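Local coordinates for methyltransferase domain-containing protein (Pyrococcus horikoshii, PDB 1VE3), which binds S-adenosylmethionine and is probably a methyltransferase, transferring the cofactor's methyl group to a substrate that is not known, at residues A[146-149]-A[150-154]; A[126-129]-A[130-134]. One frame throughout, in Å; residues are numbered along the deposited sequence.

Contact 1: residues A[146-149]-A[150-154]; sequences RELL and PRLKE
L148 lays its CD1 methyl beside the guanidinium of R151, 3.1 Å from NH2 of that group, the two side chains crossing at about a right angle. The arginine chain bends at its second torsion (chi2 79°), which carries the group back over the turn; the CA of L148 then lies 4.3 Å above one face of the guanidinium, offset toward its rim, and the carbonyl O of E147 lies over the same face. On another flank of the turn L152 approaches both leucines. Its CG is 4.2 Å from CG of L148, and its CD1 methyl meets CD2 of L149 at 3.7 Å. The backbone closes with L152 N donating to L149 O at 3.2 Å, a bent bond (N-H...O 138°) whose donor stands well above the carbonyl plane. P150, having no N-H to give, leaves the carbonyls of R146 and E147 to pack against its CD instead. Outside the turn, L149 and L152 rest on V176 and I178 of strand 175-179, while R151 touches Y218. This is plain surface packing, away from the cofactor-binding residues: a proline-containing turn that follows the short helix 145-148, before the unmodelled 155-163 and the small antiparallel sheet.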
# COMPACT_ATOMS: atom_id res chain seq x y z
N ARG A 146 -19.18 -13.93 -3.89
CA ARG A 146 -20.20 -14.87 -3.44
C ARG A 146 -19.72 -15.72 -2.26
O ARG A 146 -20.47 -15.98 -1.33
CB ARG A 146 -20.64 -15.77 -4.60
CG ARG A 146 -21.80 -16.68 -4.27
CD ARG A 146 -22.54 -17.06 -5.53
NE ARG A 146 -23.02 -15.87 -6.23
CZ ARG A 146 -23.56 -15.87 -7.44
NH1 ARG A 146 -23.69 -17.01 -8.11
NH2 ARG A 146 -23.96 -14.74 -8.00
N GLU A 147 -18.46 -16.15 -2.31
CA GLU A 147 -17.90 -16.96 -1.24
C GLU A 147 -17.56 -16.10 -0.03
O GLU A 147 -17.65 -16.55 1.12
CB GLU A 147 -16.65 -17.69 -1.72
CG GLU A 147 -16.89 -18.77 -2.76
CD GLU A 147 -17.84 -19.85 -2.26
OE1 GLU A 147 -19.07 -19.65 -2.34
OE2 GLU A 147 -17.35 -20.90 -1.78
N LEU A 148 -17.17 -14.86 -0.29
CA LEU A 148 -16.80 -13.92 0.77
C LEU A 148 -18.02 -13.35 1.50
O LEU A 148 -17.93 -12.98 2.67
CB LEU A 148 -15.99 -12.77 0.16
CG LEU A 148 -15.59 -11.60 1.07
CD1 LEU A 148 -14.64 -12.09 2.15
CD2 LEU A 148 -14.93 -10.51 0.23
N LEU A 149 -19.15 -13.30 0.80
CA LEU A 149 -20.39 -12.76 1.35
C LEU A 149 -20.64 -13.19 2.81
O LEU A 149 -20.81 -12.37 3.70
CB LEU A 149 -21.55 -13.23 0.46
CG LEU A 149 -22.11 -12.10 -0.41
CD1 LEU A 149 -23.63 -12.20 -0.58
CD2 LEU A 149 -21.83 -10.71 0.16
N PRO A 150 -20.67 -14.51 3.08
CA PRO A 150 -20.92 -15.02 4.43
C PRO A 150 -20.16 -14.28 5.54
O PRO A 150 -20.77 -13.82 6.51
CB PRO A 150 -20.50 -16.48 4.32
CG PRO A 150 -20.91 -16.82 2.93
CD PRO A 150 -20.42 -15.62 2.14
N ARG A 151 -18.85 -14.18 5.40
CA ARG A 151 -18.04 -13.49 6.40
C ARG A 151 -17.38 -12.24 5.85
O ARG A 151 -16.16 -12.06 5.94
CB ARG A 151 -16.99 -14.45 6.99
CG ARG A 151 -16.45 -15.51 6.03
CD ARG A 151 -15.40 -14.97 5.07
NE ARG A 151 -14.80 -16.04 4.27
CZ ARG A 151 -13.80 -15.88 3.41
NH1 ARG A 151 -13.32 -16.91 2.73
NH2 ARG A 151 -13.25 -14.68 3.24
N LEU A 152 -18.20 -11.35 5.29
CA LEU A 152 -17.71 -10.11 4.70
C LEU A 152 -17.67 -8.97 5.72
O LEU A 152 -16.76 -8.14 5.70
CB LEU A 152 -18.60 -9.72 3.51
CG LEU A 152 -18.16 -8.59 2.57
CD1 LEU A 152 -19.05 -8.58 1.34
CD2 LEU A 152 -18.23 -7.25 3.28
N LYS A 153 -18.67 -8.93 6.60
CA LYS A 153 -18.77 -7.89 7.62
C LYS A 153 -17.48 -7.67 8.42
O LYS A 153 -17.37 -6.70 9.18
CB LYS A 153 -19.92 -8.20 8.58
CG LYS A 153 -20.23 -7.10 9.59
CD LYS A 153 -21.40 -7.47 10.49
CE LYS A 153 -22.70 -7.57 9.70
NZ LYS A 153 -23.07 -6.27 9.07
N GLU A 154 -16.50 -8.55 8.24
CA GLU A 154 -15.22 -8.43 8.94
C GLU A 154 -14.20 -9.45 8.45
O GLU A 154 -14.46 -10.66 8.46
CB GLU A 154 -15.42 -8.59 10.45
CG GLU A 154 -16.02 -9.92 10.89
CD GLU A 154 -16.17 -10.03 12.40
OE1 GLU A 154 -16.66 -11.07 12.88
OE2 GLU A 154 -15.79 -9.07 13.11

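Contact 2: residues A[126-129]-A[130-134]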
# COMPACT_ATOMS: atom_id res chain seq x y z
N LYS A 126 -16.36 -10.48 -24.69
CA LYS A 126 -16.43 -10.56 -26.14
C LYS A 126 -15.52 -9.51 -26.76
O LYS A 126 -14.74 -9.81 -27.67
CB LYS A 126 -17.88 -10.35 -26.61
CG LYS A 126 -18.12 -10.79 -28.05
CD LYS A 126 -19.60 -10.72 -28.40
CE LYS A 126 -20.43 -11.60 -27.48
NZ LYS A 126 -21.88 -11.51 -27.80
N GLU A 127 -15.60 -8.29 -26.25
CA GLU A 127 -14.76 -7.19 -26.74
C GLU A 127 -13.27 -7.44 -26.49
O GLU A 127 -12.43 -7.12 -27.33
CB GLU A 127 -15.17 -5.87 -26.09
CG GLU A 127 -16.31 -5.18 -26.80
CD GLU A 127 -15.92 -4.77 -28.20
OE1 GLU A 127 -15.28 -3.71 -28.36
OE2 GLU A 127 -16.24 -5.52 -29.15
N VAL A 128 -12.95 -8.02 -25.33
CA VAL A 128 -11.57 -8.31 -24.98
C VAL A 128 -10.98 -9.30 -25.98
O VAL A 128 -9.88 -9.10 -26.49
CB VAL A 128 -11.45 -8.92 -23.57
CG1 VAL A 128 -10.02 -9.38 -23.32
CG2 VAL A 128 -11.88 -7.88 -22.52
N ARG A 129 -11.72 -10.37 -26.25
CA ARG A 129 -11.24 -11.36 -27.19
C ARG A 129 -10.98 -10.73 -28.55
O ARG A 129 -9.97 -11.01 -29.19
CB ARG A 129 -12.25 -12.50 -27.35
CG ARG A 129 -11.89 -13.45 -28.47
CD ARG A 129 -12.92 -14.54 -28.64
NE ARG A 129 -12.72 -15.27 -29.89
CZ ARG A 129 -12.83 -14.71 -31.10
NH1 ARG A 129 -13.15 -13.43 -31.22
NH2 ARG A 129 -12.63 -15.44 -32.18
N ARG A 130 -11.88 -9.85 -28.97
CA ARG A 130 -11.77 -9.18 -30.27
C ARG A 130 -10.55 -8.29 -30.45
O ARG A 130 -9.88 -8.37 -31.49
CB ARG A 130 -13.04 -8.36 -30.54
CG ARG A 130 -13.00 -7.61 -31.87
CD ARG A 130 -14.28 -6.83 -32.12
NE ARG A 130 -14.36 -5.60 -31.35
CZ ARG A 130 -13.49 -4.59 -31.46
NH1 ARG A 130 -12.48 -4.68 -32.31
NH2 ARG A 130 -13.64 -3.50 -30.72
N VAL A 131 -10.27 -7.44 -29.47
CA VAL A 131 -9.13 -6.51 -29.55
C VAL A 131 -7.80 -7.18 -29.19
O VAL A 131 -6.73 -6.58 -29.31
CB VAL A 131 -9.35 -5.30 -28.62
CG1 VAL A 131 -10.64 -4.60 -28.99
CG2 VAL A 131 -9.38 -5.76 -27.17
N LEU A 132 -7.87 -8.43 -28.75
CA LEU A 132 -6.68 -9.16 -28.37
C LEU A 132 -6.12 -9.94 -29.56
O LEU A 132 -6.88 -10.53 -30.34
CB LEU A 132 -7.03 -10.12 -27.23
CG LEU A 132 -5.96 -10.58 -26.25
CD1 LEU A 132 -5.29 -9.38 -25.62
CD2 LEU A 132 -6.61 -11.46 -25.19
N LYS A 133 -4.80 -9.94 -29.71
CA LYS A 133 -4.18 -10.69 -30.79
C LYS A 133 -4.32 -12.17 -30.43
O LYS A 133 -4.26 -12.53 -29.25
CB LYS A 133 -2.69 -10.36 -30.91
CG LYS A 133 -2.37 -8.95 -31.38
CD LYS A 133 -0.85 -8.79 -31.53
CE LYS A 133 -0.48 -7.37 -31.89
NZ LYS A 133 1.00 -7.16 -31.83
N PRO A 134 -4.51 -13.04 -31.43
CA PRO A 134 -4.65 -14.47 -31.11
C PRO A 134 -3.52 -14.98 -30.22
O PRO A 134 -3.70 -15.92 -29.44
CB PRO A 134 -4.69 -15.14 -32.49
CG PRO A 134 -3.98 -14.13 -33.39
CD PRO A 134 -4.50 -12.81 -32.88
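The backbone runs as regular alpha-helix through 126-130, with R130 N bonded to K126 O and V131 N to E127 O, both at 3.1 Å, and then opens at L132, whose N makes two weak bonds, to V128 O and to R129 O. This is the C-terminal end of helix 118-131 in the Rossmann-like methyltransferase fold, where the helix gives way to the short strand 132-133. Along one side of the last turn, E127 and R130 lie side by side and point the same way. They form a bidentate, side-on salt bridge: NH2 of R130 reaches OE1 of E127 at 2.9 Å while NE of R130 reaches OE2, each oxygen being met on its syn side. The two flat groups are not coplanar but turned 40° against each other. Bends in both chains make the pairing possible, E127 at chi2 (-64°) and R130 at chi3 (77°). Each group has further partners: OE1 of E127 also accepts from the backbone N of L97, and NH1 of R130 forms a salt bridge with D101 and a hydrogen bond to F99 O. The pair thus joins the helix end to the 97-101 region, a few residues beyond the cofactor-binding D93 and A94, and these bonds would hold the guanidinium against rotation. On the face toward the sheet V128 and L132 come together loosely, CG1 to CD2 at 4.4 Å, and both pack on V107 and F138, on the neighbouring strands 104-110 and 136-143 of the central mixed sheet. V131 leans on the last turn, its CG2 methyl 3.3 Å from E127 O. Its other methyl, CG1, sits 3.4 Å above one face of the R130 guanidinium, offset toward the rim.

How the contacts relate
Following the chain from the N terminus, contact 2 comes first and contact 1 opens after it; the two are in series and neither nest nor cross. Each closes only a local turn. Contact 2 ends helix 118-131 and sends the chain through 132-133 into strand 136-143 of the central sheet. Helix 145-148 follows, and contact 1 turns the chain out of it, ahead of the unmodelled 155-163 and the small antiparallel sheet that begins with strand 166-170. Strand 136-143 is thus the main piece of the chain's path between them. The two contacts do not touch: they lie on opposite sides of the chain's centre, their own centres about 33 Å apart and their nearest atoms about 19 Å.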